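Local atomic coordinates of Lmaj004091aaa (Leishmania major, PDB entry 1XTP), a protein that probably methylates the N-terminal amino group of proteins that begin with an X-Pro-Lys sequence, using S-adenosyl-L-methionine as the methyl donor. Residues A[69-74]-A[243-248]; A[77-82]-A[104-109]; A[35-40]-A[205-210]; A[41-46]-A[52-57]. One frame throughout, in Å; residues are numbered along the deposited sequence.

Contacts 2 and 3 are both buried and charged, contact 1 is partly buried and contact 4 is the surface contact. In contact 2 an arginine of helix 106-115, held by an aspartate of helix 75-87, grips the amino-acid end of the bound S-adenosyl-L-homoselenocysteine. Contact 1 touches it through Leu248 and Asp78 but is purely apolar, joining two loops. Across the chain's centre from contact 2, contact 3 ties a helix to the small second sheet by a salt bridge from just past a strand's end, with a valine packed beside it. Contact 4, built from turns and backbone carbonyls, touches contact 3 at Tyr56 CD1 and Glu210 O; their helices, 30-37 and 49-58, are consecutive. Contacts 2 and 4 both touch the ligand, a selenium analogue of the product.

Contact 1 (A[69-74]-A[243-248]); sequences GGMDHV and TDLFPL
Met71, Val74 and Leu245 meet through methyl groups and a selenium; none of the three is flat, and the flat group beside them is the indole of Trp241, on which Val74 packs. Leu245 supplies the fork. One prong, CD2, touches the selenium SE of Met71, present here as selenomethionine, at 3.7 Å, while the other, CD1, lies 4.1 Å from CG1 of Val74. With CG set anti to its own carbonyl carbon (chi1 -53°), Leu245 sends both methyls away from its loop and divides them between the two partners. Met71 passes alongside it in the opposite direction, its chain kinked at its second and third torsions, and so offers the selenium, next to last in the chain, as the touching atom. The nearest CA atoms, those of Met71 and Leu245, are 10.1 Å apart, a gap bridged by the side chains. The loop of Leu245 joins strands 232-237 and 248-253 of the seven-stranded sheet; strand 248-253, inserted antiparallel between 191-198 and 232-237, is the hallmark of the class I, Rossmann-like methyltransferase fold. Across from it, residues 69-74 lead from helix 64-67 into helix 75-87, and their path is tight: Gly69 and Gly70 both have positive phi, which suits glycine, and the backbone N of Val74 bonds to Met71 O at 3.1 Å. Asp72 adds a hydrogen bond to Ser65 OG. A beta-branched valine fits the inner position, where Val74 is buried and also packs on Pro242, whereas flexible Met71 is itself exposed.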
# COMPACT_ATOMS: atom_id res chain seq x y z
N GLY A 69 -7.88 1.50 11.73
CA GLY A 69 -7.90 2.80 12.37
C GLY A 69 -9.19 3.08 13.11
O GLY A 69 -9.67 4.20 13.10
N GLY A 70 -9.73 2.08 13.78
CA GLY A 70 -11.02 2.20 14.44
C GLY A 70 -12.22 2.24 13.49
O GLY A 70 -13.33 2.53 13.93
N MSE A 71 -12.02 1.96 12.21
CA MSE A 71 -13.12 2.02 11.22
C MSE A 71 -13.55 0.61 10.83
O MSE A 71 -13.70 0.32 9.66
CB MSE A 71 -12.68 2.75 9.95
CG MSE A 71 -11.88 4.01 10.15
SE MSE A 71 -12.96 5.60 9.96
CE MSE A 71 -14.23 5.25 11.35
N ASP A 72 -13.78 -0.24 11.83
CA ASP A 72 -14.04 -1.68 11.65
C ASP A 72 -15.11 -2.00 10.61
O ASP A 72 -15.03 -3.02 9.91
CB ASP A 72 -14.50 -2.30 12.99
CG ASP A 72 -13.56 -2.01 14.14
OD1 ASP A 72 -12.86 -0.98 14.13
OD2 ASP A 72 -13.54 -2.83 15.08
N HIS A 73 -16.12 -1.15 10.52
CA HIS A 73 -17.32 -1.42 9.75
C HIS A 73 -17.14 -1.25 8.26
O HIS A 73 -18.04 -1.57 7.50
CB HIS A 73 -18.47 -0.55 10.24
CG HIS A 73 -18.87 -0.86 11.65
ND1 HIS A 73 -19.21 -2.13 12.06
CD2 HIS A 73 -18.94 -0.07 12.75
CE1 HIS A 73 -19.50 -2.11 13.36
NE2 HIS A 73 -19.34 -0.87 13.80
N VAL A 74 -15.99 -0.76 7.83
CA VAL A 74 -15.70 -0.68 6.39
C VAL A 74 -15.14 -1.97 5.81
O VAL A 74 -14.93 -2.07 4.59
CB VAL A 74 -14.71 0.45 6.04
CG1 VAL A 74 -15.28 1.80 6.44
CG2 VAL A 74 -13.32 0.20 6.67
N THR A 243 -18.71 8.58 2.63
CA THR A 243 -18.49 9.80 1.88
C THR A 243 -17.52 10.74 2.59
O THR A 243 -16.84 11.54 1.97
CB THR A 243 -19.85 10.46 1.62
OG1 THR A 243 -19.74 11.34 0.50
CG2 THR A 243 -20.35 11.22 2.83
N ASP A 244 -17.46 10.59 3.90
CA ASP A 244 -16.58 11.38 4.76
C ASP A 244 -15.13 10.92 4.76
O ASP A 244 -14.27 11.63 5.26
CB ASP A 244 -17.11 11.35 6.21
CG ASP A 244 -17.28 9.92 6.75
OD1 ASP A 244 -17.40 8.98 5.94
OD2 ASP A 244 -17.31 9.75 7.99
N LEU A 245 -14.86 9.73 4.24
CA LEU A 245 -13.48 9.23 4.19
C LEU A 245 -12.81 9.63 2.89
O LEU A 245 -13.48 9.98 1.92
CB LEU A 245 -13.46 7.72 4.33
CG LEU A 245 -14.20 7.15 5.55
CD1 LEU A 245 -14.25 5.65 5.46
CD2 LEU A 245 -13.52 7.59 6.84
N PHE A 246 -11.49 9.58 2.85
CA PHE A 246 -10.77 9.69 1.57
C PHE A 246 -11.30 8.63 0.61
O PHE A 246 -11.50 7.49 1.02
CB PHE A 246 -9.29 9.42 1.73
CG PHE A 246 -8.50 10.59 2.20
CD1 PHE A 246 -8.04 11.53 1.29
CD2 PHE A 246 -8.16 10.73 3.55
CE1 PHE A 246 -7.28 12.60 1.72
CE2 PHE A 246 -7.39 11.81 3.98
CZ PHE A 246 -6.95 12.74 3.06
N PRO A 247 -11.52 8.99 -0.65
CA PRO A 247 -11.81 7.96 -1.63
C PRO A 247 -10.73 6.85 -1.62
O PRO A 247 -9.55 7.11 -1.37
CB PRO A 247 -11.79 8.72 -2.96
CG PRO A 247 -12.19 10.11 -2.57
CD PRO A 247 -11.56 10.34 -1.25
N LEU A 248 -11.16 5.63 -1.90
CA LEU A 248 -10.28 4.49 -1.92
C LEU A 248 -10.19 3.96 -3.35
O LEU A 248 -11.18 3.44 -3.88
CB LEU A 248 -10.84 3.45 -0.96
CG LEU A 248 -10.07 2.18 -0.68
CD1 LEU A 248 -8.74 2.50 -0.06
CD2 LEU A 248 -10.92 1.33 0.26

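Contact 2 (A[77-82]-A[104-109]); sequences VDIEGS and IGRITK. With SAI (S-adenosyl-L-homoselenocysteine), chain B.
The N-terminal end of helix 106-115, which follows the glycine-rich loop of the cofactor site, meets helix 75-87 here around Arg106. Gly105, with positive phi, occupies the N-cap, and Arg106 then reaches out along an extended chain that turns at its third torsion (chi3 68°) to bring the guanidinium between Asp78 and the carboxylate of the bound S-adenosyl-L-homoselenocysteine. NE bonds to ligand OXT at 2.8 Å and NH2 to ligand O at 2.9 Å, the latter almost straight at 170°. Asp78 is gripped end-on by NH1 and NH2, both directed at one oxygen: OD2 lies 2.9 Å from Arg106 NH1 and 3.1 Å from Arg106 NH2. Carboxylate and guanidinium planes stand 45° apart, so the pair is not coplanar; NH1 comes on the anti side of OD2 and NH2 from above the carboxylate plane. His75 ND1 takes a further bond from NH1, and Asp78 OD1 is held by Lys196 and Gln165, an environment that would probably keep the aspartate ionised. Ile79 slides past the arginine, its CD1 methyl packing obliquely by the guanidinium, 3.6 Å from Arg106 NH1. Ile107 adds a methyl, CD1, 3.4 Å from ligand O. A first-shell arginine is thus positioned by a second-shell aspartate, part of the site for the amino-acid end of S-adenosylmethionine in this Rossmann-like methyltransferase.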
# COMPACT_ATOMS: atom_id res chain seq x y z
N VAL A 77 -17.38 -4.18 2.99
CA VAL A 77 -17.41 -3.49 1.70
C VAL A 77 -16.03 -3.47 1.04
O VAL A 77 -15.92 -3.72 -0.17
CB VAL A 77 -18.02 -2.06 1.81
CG1 VAL A 77 -17.18 -1.17 2.71
CG2 VAL A 77 -18.14 -1.41 0.44
N ASP A 78 -14.97 -3.23 1.82
CA ASP A 78 -13.64 -3.26 1.29
C ASP A 78 -13.29 -4.60 0.66
O ASP A 78 -12.76 -4.65 -0.44
CB ASP A 78 -12.61 -2.93 2.38
CG ASP A 78 -11.19 -3.19 1.93
OD1 ASP A 78 -10.75 -2.51 0.98
OD2 ASP A 78 -10.53 -4.09 2.51
N ILE A 79 -13.56 -5.69 1.37
CA ILE A 79 -13.21 -7.02 0.90
C ILE A 79 -14.04 -7.42 -0.35
O ILE A 79 -13.51 -8.02 -1.30
CB ILE A 79 -13.41 -8.06 2.05
CG1 ILE A 79 -12.36 -7.83 3.16
CG2 ILE A 79 -13.31 -9.49 1.54
CD1 ILE A 79 -10.88 -8.02 2.71
N GLU A 80 -15.31 -7.05 -0.38
CA GLU A 80 -16.16 -7.36 -1.54
C GLU A 80 -15.72 -6.57 -2.79
O GLU A 80 -15.64 -7.13 -3.89
CB GLU A 80 -17.62 -7.10 -1.19
CG GLU A 80 -18.61 -7.44 -2.30
CD GLU A 80 -18.70 -8.94 -2.64
OE1 GLU A 80 -17.99 -9.77 -2.02
OE2 GLU A 80 -19.51 -9.29 -3.53
N GLY A 81 -15.41 -5.29 -2.62
CA GLY A 81 -14.83 -4.48 -3.71
C GLY A 81 -13.55 -5.04 -4.32
O GLY A 81 -13.38 -5.05 -5.54
N SER A 82 -12.63 -5.50 -3.46
CA SER A 82 -11.39 -6.11 -3.91
C SER A 82 -11.65 -7.42 -4.66
O SER A 82 -11.04 -7.70 -5.70
CB SER A 82 -10.49 -6.39 -2.70
OG SER A 82 -10.06 -5.19 -2.12
N ILE A 104 -2.20 -7.87 10.64
CA ILE A 104 -2.63 -9.14 11.26
C ILE A 104 -3.19 -10.14 10.25
O ILE A 104 -3.83 -11.11 10.65
CB ILE A 104 -3.70 -8.92 12.37
CG1 ILE A 104 -4.98 -8.34 11.78
CG2 ILE A 104 -3.15 -8.06 13.50
CD1 ILE A 104 -6.14 -8.47 12.69
N GLY A 105 -2.99 -9.87 8.96
CA GLY A 105 -3.37 -10.80 7.89
C GLY A 105 -4.83 -10.75 7.49
O GLY A 105 -5.38 -11.74 7.02
N ARG A 106 -5.46 -9.59 7.68
CA ARG A 106 -6.87 -9.38 7.38
C ARG A 106 -7.26 -9.66 5.93
O ARG A 106 -8.29 -10.32 5.66
CB ARG A 106 -7.27 -7.93 7.72
CG ARG A 106 -8.76 -7.60 7.49
CD ARG A 106 -9.02 -6.09 7.68
NE ARG A 106 -8.37 -5.32 6.62
CZ ARG A 106 -8.90 -5.04 5.43
NH1 ARG A 106 -10.13 -5.40 5.11
NH2 ARG A 106 -8.18 -4.36 4.55
N ILE A 107 -6.47 -9.13 4.99
CA ILE A 107 -6.73 -9.35 3.60
C ILE A 107 -6.48 -10.83 3.20
O ILE A 107 -7.26 -11.43 2.45
CB ILE A 107 -5.93 -8.36 2.70
CG1 ILE A 107 -6.35 -6.90 3.02
CG2 ILE A 107 -6.18 -8.67 1.19
CD1 ILE A 107 -5.45 -5.84 2.41
N THR A 108 -5.39 -11.40 3.69
CA THR A 108 -5.09 -12.81 3.46
C THR A 108 -6.20 -13.71 4.02
O THR A 108 -6.67 -14.61 3.34
CB THR A 108 -3.72 -13.21 4.05
OG1 THR A 108 -2.70 -12.40 3.46
CG2 THR A 108 -3.39 -14.71 3.76
N LYS A 109 -6.65 -13.43 5.25
CA LYS A 109 -7.64 -14.28 5.90
C LYS A 109 -8.98 -14.28 5.17
O LYS A 109 -9.58 -15.34 4.99
CB LYS A 109 -7.85 -13.87 7.37
CG LYS A 109 -8.77 -14.82 8.13
CD LYS A 109 -8.66 -14.68 9.63
N SAI B . -2.68 -4.19 4.69
CA SAI B . -3.37 -4.59 5.95
CB SAI B . -2.90 -3.73 7.10
CG SAI B . -3.17 -2.24 6.99
SE SAI B . -2.48 -1.32 8.59
C SAI B . -4.88 -4.43 5.88
O SAI B . -5.39 -3.72 5.02
OXT SAI B . -5.61 -4.98 6.70
C5' SAI B . -0.74 -0.79 7.81
C4' SAI B . 0.36 -1.84 8.01
O4' SAI B . 1.50 -1.41 7.33
C3' SAI B . 0.79 -2.07 9.45
O3' SAI B . 0.76 -3.43 9.76
C2' SAI B . 2.21 -1.57 9.55
O2' SAI B . 3.00 -2.31 10.47
C1' SAI B . 2.63 -1.77 8.11
N9 SAI B . 3.78 -0.98 7.69
C8 SAI B . 4.16 0.25 8.16
N7 SAI B . 5.26 0.62 7.50
C5 SAI B . 5.58 -0.36 6.61
C6 SAI B . 6.60 -0.49 5.68
N6 SAI B . 7.51 0.47 5.55
N1 SAI B . 6.68 -1.64 4.89
C2 SAI B . 5.74 -2.66 5.04
N3 SAI B . 4.72 -2.51 5.96
C4 SAI B . 4.64 -1.38 6.71

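Contact 3 (A[35-40]-A[205-210]); sequences KAELTG and FLVDKE
Glu37 and Lys209 form the salt bridge that ties helix 30-37 to the small four-stranded mixed sheet, in which strands 205-208 and 213-215 make a beta-hairpin beside strand 19-21. This sheet is separate from the seven-stranded Rossmann-like one, and the contact lies away from the cofactor. The two charged side chains come from opposite directions, and Lys209 NZ donates to Glu37 OE2 at 2.8 Å, using the syn lone pair of that oxygen. The second oxygen, OE1, is farther from the ammonium, 3.4 Å from Lys209 NZ, so the grip is uneven. Lys209 gets there by folding rather than stretching: bends at its second and third torsions (chi2 -68° and chi3 -69°) curl the chain back toward the helix. A long, flexible lysine suits this partly exposed position, where its backbone leaves the strand. Glu37, in the last turn of its helix, is buried, with Tyr27 and Trp49 packed on it, and the ammonium supplies a counter-charge for its carboxylate. The backbone on the strand side is also provided for. That of Val207 bonds to Arg20 and Thr22, on and just after strand 19-21 of the same chain, and Lys209 N donates to Thr22 OG1. Asp208, at the end of the strand, forms an Asx turn: its OD1 accepts from Glu210 N at 2.8 Å, with the N-H arriving nearly in line with the C-O bond, and a weak bond from Asp211 N joins it. Valine, beta-branched and apolar, suits its buried strand position and puts a methyl against the glutamate, CG1 of Val207 lying 4.3 Å from Glu37 CD.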
# COMPACT_ATOMS: atom_id res chain seq x y z
N LYS A 35 13.02 16.83 1.33
CA LYS A 35 14.20 17.45 1.94
C LYS A 35 13.94 17.77 3.40
O LYS A 35 14.85 17.70 4.22
CB LYS A 35 14.64 18.70 1.17
CG LYS A 35 15.45 18.39 -0.08
CD LYS A 35 15.57 19.59 -1.03
CE LYS A 35 16.61 20.60 -0.57
NZ LYS A 35 16.72 21.73 -1.56
N ALA A 36 12.69 18.11 3.74
CA ALA A 36 12.32 18.39 5.14
C ALA A 36 12.14 17.11 5.96
O ALA A 36 12.55 17.04 7.13
CB ALA A 36 11.04 19.23 5.19
N GLU A 37 11.54 16.11 5.36
CA GLU A 37 11.11 14.94 6.09
C GLU A 37 12.14 13.80 6.16
O GLU A 37 11.99 12.92 7.00
CB GLU A 37 9.81 14.39 5.47
CG GLU A 37 8.60 15.25 5.74
CD GLU A 37 8.11 15.17 7.19
OE1 GLU A 37 8.17 14.08 7.80
OE2 GLU A 37 7.64 16.21 7.71
N LEU A 38 13.12 13.78 5.25
CA LEU A 38 14.03 12.63 5.14
C LEU A 38 15.42 12.93 5.70
O LEU A 38 16.42 12.54 5.13
CB LEU A 38 14.15 12.14 3.69
CG LEU A 38 12.85 11.70 3.01
CD1 LEU A 38 13.17 11.03 1.72
CD2 LEU A 38 12.03 10.77 3.90
N THR A 39 15.47 13.58 6.84
CA THR A 39 16.72 13.89 7.50
C THR A 39 17.16 12.75 8.43
O THR A 39 16.35 11.98 8.95
CB THR A 39 16.60 15.17 8.33
OG1 THR A 39 15.55 15.00 9.31
CG2 THR A 39 16.25 16.37 7.44
N GLY A 40 18.47 12.67 8.64
CA GLY A 40 19.05 11.74 9.60
C GLY A 40 18.90 10.28 9.25
O GLY A 40 18.69 9.92 8.09
N PHE A 205 -0.76 16.59 -1.76
CA PHE A 205 -0.50 15.52 -0.80
C PHE A 205 -0.73 16.02 0.60
O PHE A 205 -0.80 17.23 0.84
CB PHE A 205 0.91 14.95 -0.92
CG PHE A 205 2.02 15.94 -0.63
CD1 PHE A 205 2.42 16.22 0.65
CD2 PHE A 205 2.69 16.58 -1.68
CE1 PHE A 205 3.45 17.10 0.91
CE2 PHE A 205 3.71 17.47 -1.44
CZ PHE A 205 4.09 17.75 -0.15
N LEU A 206 -0.84 15.06 1.52
CA LEU A 206 -1.02 15.32 2.94
C LEU A 206 -0.11 14.38 3.70
O LEU A 206 -0.37 13.17 3.73
CB LEU A 206 -2.47 15.10 3.38
CG LEU A 206 -2.78 15.32 4.87
CD1 LEU A 206 -2.36 16.68 5.33
CD2 LEU A 206 -4.27 15.14 5.15
N VAL A 207 0.94 14.93 4.30
CA VAL A 207 1.78 14.21 5.26
C VAL A 207 1.04 14.11 6.63
O VAL A 207 0.70 15.12 7.26
CB VAL A 207 3.17 14.86 5.46
CG1 VAL A 207 3.99 14.11 6.49
CG2 VAL A 207 3.94 14.92 4.14
N ASP A 208 0.82 12.87 7.05
CA ASP A 208 0.27 12.61 8.39
C ASP A 208 1.44 12.55 9.39
O ASP A 208 2.27 11.63 9.37
CB ASP A 208 -0.53 11.30 8.39
CG ASP A 208 -1.30 11.08 9.69
OD1 ASP A 208 -0.82 11.49 10.77
OD2 ASP A 208 -2.38 10.48 9.65
N LYS A 209 1.50 13.55 10.25
CA LYS A 209 2.59 13.68 11.21
C LYS A 209 2.36 12.80 12.43
O LYS A 209 3.19 12.75 13.31
CB LYS A 209 2.73 15.12 11.67
CG LYS A 209 3.07 16.10 10.53
CD LYS A 209 4.45 15.90 9.95
CE LYS A 209 5.57 16.28 10.91
NZ LYS A 209 6.87 15.83 10.36
N GLU A 210 1.23 12.11 12.50
CA GLU A 210 0.99 11.21 13.62
C GLU A 210 1.67 9.86 13.37
O GLU A 210 2.47 9.41 14.19
CB GLU A 210 -0.51 11.05 13.86
CG GLU A 210 -0.85 10.64 15.29
CD GLU A 210 -2.33 10.38 15.52
OE1 GLU A 210 -3.17 11.00 14.85
OE2 GLU A 210 -2.66 9.56 16.41

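Contact 4 (A[41-46]-A[52-57]); sequences DLYDPE and KALEYW. With SAI (S-adenosyl-L-homoselenocysteine), chain B.
With CG anti to its carbonyl carbon (chi1 -71°), Lys52 brings CG and CD over the backbone carbonyls of Pro45 and Glu46. It belongs to helix 49-58, against which the preceding loop, a type I turn from Asp41 to Asp44 containing one Asx turn and followed by another, folds back. Asp41 OD1 accepts from Tyr43 N at 3.0 Å and Asp44 OD1 from Glu46 N, also at 3.0 Å; Lys47 N is a further donor to the latter oxygen. Short acidic side chains are well suited to such turns. Across the contact the loop offers carbonyls to aliphatic atoms. Pro45 O receives a CA-H...O contact from Lys52 CA at 3.4 Å (147° at the hydrogen), and Lys52 CD lies 3.6 Å from Glu46 O. Pro45 CB meets Glu55 CB at 4.1 Å, while the carboxylate of Glu55 turns to Arg58. Leu54 puts CD1 at the edge of the Tyr43 ring, 4.4 Å from Tyr43 CD1; the phenol bonds to Glu150, which itself holds the ligand, making Tyr43 a second-shell residue. Farther along the helix, Trp57 lies in the cofactor pocket: ribose C3' sits over the centre of one face, Tyr56 backs the other, and Trp57 CH2 is 3.4 Å from the ligand selenium.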
# COMPACT_ATOMS: atom_id res chain seq x y z
N ASP A 41 18.99 9.46 10.28
CA ASP A 41 18.74 8.03 10.16
C ASP A 41 17.22 7.80 10.03
O ASP A 41 16.46 8.04 10.96
CB ASP A 41 19.31 7.32 11.39
CG ASP A 41 18.80 5.89 11.55
OD1 ASP A 41 18.35 5.26 10.54
OD2 ASP A 41 18.84 5.42 12.71
N LEU A 42 16.81 7.33 8.86
CA LEU A 42 15.38 7.18 8.55
C LEU A 42 14.63 6.24 9.48
O LEU A 42 13.39 6.31 9.59
CB LEU A 42 15.17 6.75 7.11
CG LEU A 42 15.50 7.79 6.04
CD1 LEU A 42 14.90 7.33 4.74
CD2 LEU A 42 14.98 9.18 6.36
N TYR A 43 15.38 5.35 10.13
CA TYR A 43 14.84 4.34 11.03
C TYR A 43 14.97 4.71 12.51
O TYR A 43 14.63 3.91 13.39
CB TYR A 43 15.49 2.96 10.73
CG TYR A 43 15.11 2.48 9.35
CD1 TYR A 43 13.86 1.89 9.11
CD2 TYR A 43 15.96 2.67 8.25
CE1 TYR A 43 13.49 1.48 7.84
CE2 TYR A 43 15.59 2.26 6.97
CZ TYR A 43 14.36 1.68 6.78
OH TYR A 43 13.99 1.27 5.53
N ASP A 44 15.42 5.93 12.80
CA ASP A 44 15.36 6.45 14.17
C ASP A 44 13.88 6.56 14.58
O ASP A 44 13.10 7.14 13.84
CB ASP A 44 16.08 7.80 14.28
CG ASP A 44 16.16 8.29 15.70
OD1 ASP A 44 15.14 8.76 16.24
OD2 ASP A 44 17.24 8.20 16.30
N PRO A 45 13.49 5.97 15.73
CA PRO A 45 12.08 5.91 16.14
C PRO A 45 11.41 7.23 16.47
O PRO A 45 10.19 7.32 16.43
CB PRO A 45 12.12 5.00 17.39
CG PRO A 45 13.49 4.97 17.84
CD PRO A 45 14.38 5.29 16.68
N GLU A 46 12.21 8.24 16.80
CA GLU A 46 11.72 9.58 17.14
C GLU A 46 11.93 10.60 16.02
O GLU A 46 11.20 11.58 15.93
CB GLU A 46 12.43 10.06 18.40
CG GLU A 46 12.11 9.23 19.62
CD GLU A 46 13.12 9.45 20.76
OE1 GLU A 46 13.79 10.52 20.79
OE2 GLU A 46 13.20 8.55 21.62
N LYS A 52 9.62 6.43 12.82
CA LYS A 52 8.46 6.98 13.52
C LYS A 52 7.17 6.19 13.23
O LYS A 52 6.27 6.09 14.07
CB LYS A 52 8.26 8.44 13.11
CG LYS A 52 9.32 9.37 13.65
CD LYS A 52 9.04 10.79 13.21
CE LYS A 52 9.74 11.13 11.90
NZ LYS A 52 9.55 12.58 11.56
N ALA A 53 7.09 5.65 12.02
CA ALA A 53 5.89 4.91 11.60
C ALA A 53 5.87 3.55 12.27
O ALA A 53 4.83 3.10 12.76
CB ALA A 53 5.89 4.76 10.13
N LEU A 54 7.04 2.90 12.30
CA LEU A 54 7.23 1.61 12.95
C LEU A 54 7.02 1.73 14.45
O LEU A 54 6.49 0.83 15.07
CB LEU A 54 8.63 1.06 12.66
CG LEU A 54 8.96 0.70 11.22
CD1 LEU A 54 10.35 0.12 11.12
CD2 LEU A 54 7.91 -0.25 10.62
N GLU A 55 7.47 2.84 15.02
CA GLU A 55 7.27 3.10 16.43
C GLU A 55 5.81 3.36 16.73
O GLU A 55 5.30 2.94 17.77
CB GLU A 55 8.15 4.26 16.89
CG GLU A 55 7.92 4.70 18.34
CD GLU A 55 8.07 3.59 19.37
OE1 GLU A 55 8.72 2.53 19.13
OE2 GLU A 55 7.56 3.79 20.48
N TYR A 56 5.12 4.03 15.83
CA TYR A 56 3.68 4.22 15.98
C TYR A 56 2.95 2.88 15.99
O TYR A 56 2.07 2.64 16.80
CB TYR A 56 3.13 5.11 14.85
CG TYR A 56 1.62 5.20 14.85
CD1 TYR A 56 0.96 6.16 15.62
CD2 TYR A 56 0.87 4.33 14.07
CE1 TYR A 56 -0.41 6.24 15.61
CE2 TYR A 56 -0.50 4.41 14.05
CZ TYR A 56 -1.13 5.36 14.82
OH TYR A 56 -2.50 5.41 14.79
N TRP A 57 3.32 1.99 15.08
CA TRP A 57 2.60 0.73 14.97
C TRP A 57 2.92 -0.25 16.07
O TRP A 57 2.14 -1.15 16.30
CB TRP A 57 2.81 0.10 13.60
CG TRP A 57 1.90 0.75 12.61
CD1 TRP A 57 2.21 1.76 11.76
CD2 TRP A 57 0.52 0.45 12.40
NE1 TRP A 57 1.13 2.09 11.02
CE2 TRP A 57 0.07 1.32 11.40
CE3 TRP A 57 -0.38 -0.46 12.96
CZ2 TRP A 57 -1.24 1.30 10.91
CZ3 TRP A 57 -1.70 -0.49 12.48
CH2 TRP A 57 -2.11 0.39 11.47
N SAI B . -2.68 -4.19 4.69
CA SAI B . -3.37 -4.59 5.95
CB SAI B . -2.90 -3.73 7.10
CG SAI B . -3.17 -2.24 6.99
SE SAI B . -2.48 -1.32 8.59
C SAI B . -4.88 -4.43 5.88
O SAI B . -5.39 -3.72 5.02
OXT SAI B . -5.61 -4.98 6.70
C5' SAI B . -0.74 -0.79 7.81
C4' SAI B . 0.36 -1.84 8.01
O4' SAI B . 1.50 -1.41 7.33
C3' SAI B . 0.79 -2.07 9.45
O3' SAI B . 0.76 -3.43 9.76
C2' SAI B . 2.21 -1.57 9.55
O2' SAI B . 3.00 -2.31 10.47
C1' SAI B . 2.63 -1.77 8.11
N9 SAI B . 3.78 -0.98 7.69
C8 SAI B . 4.16 0.25 8.16
N7 SAI B . 5.26 0.62 7.50
C5 SAI B . 5.58 -0.36 6.61
C6 SAI B . 6.60 -0.49 5.68
N6 SAI B . 7.51 0.47 5.55
N1 SAI B . 6.68 -1.64 4.89
C2 SAI B . 5.74 -2.66 5.04
N3 SAI B . 4.72 -2.51 5.96
C4 SAI B . 4.64 -1.38 6.71